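PDB 6LPH: suppressor of fused homolog from Drosophila melanogaster, which probably binds and sequesters transcription factors, and is here represented by its N-terminal part, from a complex with the kinase Fused. Local coordinates for residues E103-L108 with F193-G198. Sequence-based numbering, arbitrary orientation.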
loop_
_atom_site.group_PDB
_atom_site.type_symbol
_atom_site.label_atom_id
_atom_site.label_comp_id
_atom_site.label_asym_id
_atom_site.label_seq_id
_atom_site.Cartn_x
_atom_site.Cartn_y
_atom_site.Cartn_z
ATOM N N GLU A 103 3.941 -8.077 3.446
ATOM C CA GLU A 103 2.851 -7.138 3.703
ATOM C C GLU A 103 2.806 -6.165 2.548
ATOM O O GLU A 103 3.782 -6.024 1.801
ATOM C CB GLU A 103 2.989 -6.373 5.047
ATOM C CG GLU A 103 2.909 -7.284 6.303
ATOM C CD GLU A 103 1.519 -7.821 6.626
ATOM O OE1 GLU A 103 0.497 -7.491 5.927
ATOM O OE2 GLU A 103 1.434 -8.559 7.638
ATOM N N LEU A 104 1.649 -5.504 2.407
ATOM C CA LEU A 104 1.456 -4.524 1.368
ATOM C C LEU A 104 1.842 -3.118 1.839
ATOM O O LEU A 104 1.536 -2.732 2.988
ATOM C CB LEU A 104 -0.021 -4.477 0.982
ATOM C CG LEU A 104 -0.555 -5.795 0.374
ATOM C CD1 LEU A 104 -2.068 -5.742 0.221
ATOM C CD2 LEU A 104 0.115 -6.080 -0.975
ATOM N N THR A 105 2.509 -2.363 0.962
ATOM C CA THR A 105 2.667 -0.927 1.176
ATOM C C THR A 105 2.135 -0.112 -0.022
ATOM O O THR A 105 1.912 -0.658 -1.117
ATOM C CB THR A 105 4.104 -0.503 1.538
ATOM O OG1 THR A 105 4.904 -0.457 0.360
ATOM C CG2 THR A 105 4.769 -1.499 2.561
ATOM N N PHE A 106 1.925 1.182 0.189
ATOM C CA PHE A 106 1.431 2.024 -0.904
ATOM C C PHE A 106 1.908 3.450 -0.623
ATOM O O PHE A 106 1.952 3.873 0.539
ATOM C CB PHE A 106 -0.085 1.912 -0.961
ATOM C CG PHE A 106 -0.756 2.756 -2.047
ATOM C CD1 PHE A 106 -0.439 2.579 -3.408
ATOM C CD2 PHE A 106 -1.752 3.664 -1.709
ATOM C CE1 PHE A 106 -1.077 3.300 -4.411
ATOM C CE2 PHE A 106 -2.432 4.396 -2.723
ATOM C CZ PHE A 106 -2.075 4.224 -4.067
ATOM N N ARG A 107 2.363 4.138 -1.667
ATOM C CA ARG A 107 2.803 5.539 -1.524
ATOM C C ARG A 107 1.908 6.427 -2.359
ATOM O O ARG A 107 1.810 6.282 -3.595
ATOM C CB ARG A 107 4.255 5.718 -1.906
ATOM C CG ARG A 107 5.195 4.925 -0.954
ATOM C CD ARG A 107 6.648 5.118 -1.316
ATOM N NE ARG A 107 7.508 4.248 -0.500
ATOM C CZ ARG A 107 7.947 4.559 0.725
ATOM N NH1 ARG A 107 7.642 5.760 1.276
ATOM N NH2 ARG A 107 8.739 3.706 1.392
ATOM N N LEU A 108 1.255 7.350 -1.693
ATOM C CA LEU A 108 0.233 8.156 -2.383
ATOM C C LEU A 108 0.570 9.661 -2.387
ATOM O O LEU A 108 0.653 10.290 -1.330
ATOM C CB LEU A 108 -1.126 7.878 -1.763
ATOM C CG LEU A 108 -2.269 8.817 -2.233
ATOM C CD1 LEU A 108 -2.569 8.613 -3.709
ATOM C CD2 LEU A 108 -3.519 8.580 -1.377
ATOM N N PHE A 193 8.351 -6.359 2.098
ATOM C CA PHE A 193 7.355 -5.278 1.952
ATOM C C PHE A 193 7.093 -5.031 0.473
ATOM O O PHE A 193 7.961 -4.522 -0.250
ATOM C CB PHE A 193 7.778 -4.031 2.741
ATOM C CG PHE A 193 7.742 -4.256 4.238
ATOM C CD1 PHE A 193 8.870 -4.759 4.931
ATOM C CD2 PHE A 193 6.574 -4.052 4.940
ATOM C CE1 PHE A 193 8.815 -5.017 6.307
ATOM C CE2 PHE A 193 6.508 -4.321 6.309
ATOM C CZ PHE A 193 7.620 -4.796 6.998
ATOM N N CYS A 194 5.902 -5.455 0.010
ATOM C CA CYS A 194 5.548 -5.376 -1.399
ATOM C C CYS A 194 4.784 -4.083 -1.639
ATOM O O CYS A 194 3.617 -3.937 -1.229
ATOM C CB CYS A 194 4.695 -6.582 -1.811
ATOM S SG CYS A 194 5.711 -8.070 -1.859
ATOM N N GLN A 195 5.444 -3.143 -2.310
ATOM C CA GLN A 195 4.820 -1.851 -2.554
ATOM C C GLN A 195 4.008 -1.890 -3.836
ATOM O O GLN A 195 4.517 -2.170 -4.938
ATOM C CB GLN A 195 5.852 -0.731 -2.627
ATOM C CG GLN A 195 5.228 0.658 -2.773
ATOM C CD GLN A 195 6.275 1.738 -2.809
ATOM O OE1 GLN A 195 7.084 1.873 -1.879
ATOM N NE2 GLN A 195 6.288 2.506 -3.887
ATOM N N ILE A 196 2.734 -1.578 -3.673
ATOM C CA ILE A 196 1.811 -1.515 -4.782
ATOM C C ILE A 196 2.016 -0.171 -5.494
ATOM O O ILE A 196 2.216 0.862 -4.836
ATOM C CB ILE A 196 0.385 -1.772 -4.229
ATOM C CG1 ILE A 196 0.045 -3.263 -4.311
ATOM C CG2 ILE A 196 -0.702 -1.137 -5.048
ATOM C CD1 ILE A 196 1.166 -4.209 -4.050
ATOM N N VAL A 197 2.012 -0.188 -6.832
ATOM C CA VAL A 197 2.202 1.042 -7.653
ATOM C C VAL A 197 1.080 1.127 -8.677
ATOM O O VAL A 197 0.925 0.219 -9.476
ATOM C CB VAL A 197 3.571 1.039 -8.391
ATOM C CG1 VAL A 197 3.799 2.318 -9.221
ATOM C CG2 VAL A 197 4.701 0.858 -7.410
ATOM N N GLY A 198 0.316 2.223 -8.669
ATOM C CA GLY A 198 -0.769 2.369 -9.641
ATOM C C GLY A 198 -0.174 2.691 -11.003
ATOM O O GLY A 198 0.776 3.470 -11.103
HETATM O O HOH W 1 2.882 3.471 -4.830
#
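T105 sits between C194 and I196 and uses both of its backbone polar groups on them. T105 N donates to C194 O at 2.9 Å, and T105 O accepts from I196 N at 2.8 Å. Two residues before T105, E103 O accepts from C194 N at 2.8 Å. Beyond I196 the strands diverge, with 41° between the segments. Water 1 fills in where they part: it donates to I196 O at 2.7 Å and accepts a longer bond from R107 N at 3.3 Å. This is the parallel pair at the middle of the mixed sheet of the SUFU domain; strands 71-77 and 172-186 flank it, antiparallel to their neighbours. On the face of T105 and Q195, R107 NE donates to Q195 OE1 at 2.8 Å. That bond is bent, 141° at the hydrogen, and the donor stands above the carbonyl plane. The extended Q195 chain, CG anti to the backbone N (chi1 -175°), carries the amide up to R107. D178 forms a salt bridge to R107 NH2 through OD2 and a hydrogen bond with T105 OG1 through OD1. The E103 carboxylate is held by S76, G78, L79 and S80, and Q195 NE2 by W229 O. On the face of L104, F106 and I196 the side chains that meet are apolar, with L104 CD2 3.7 Å from I196 CD1. Separately, the F106 ring turns its edge to a carbonyl oxygen, CD1 lying 3.5 Å from I196 O.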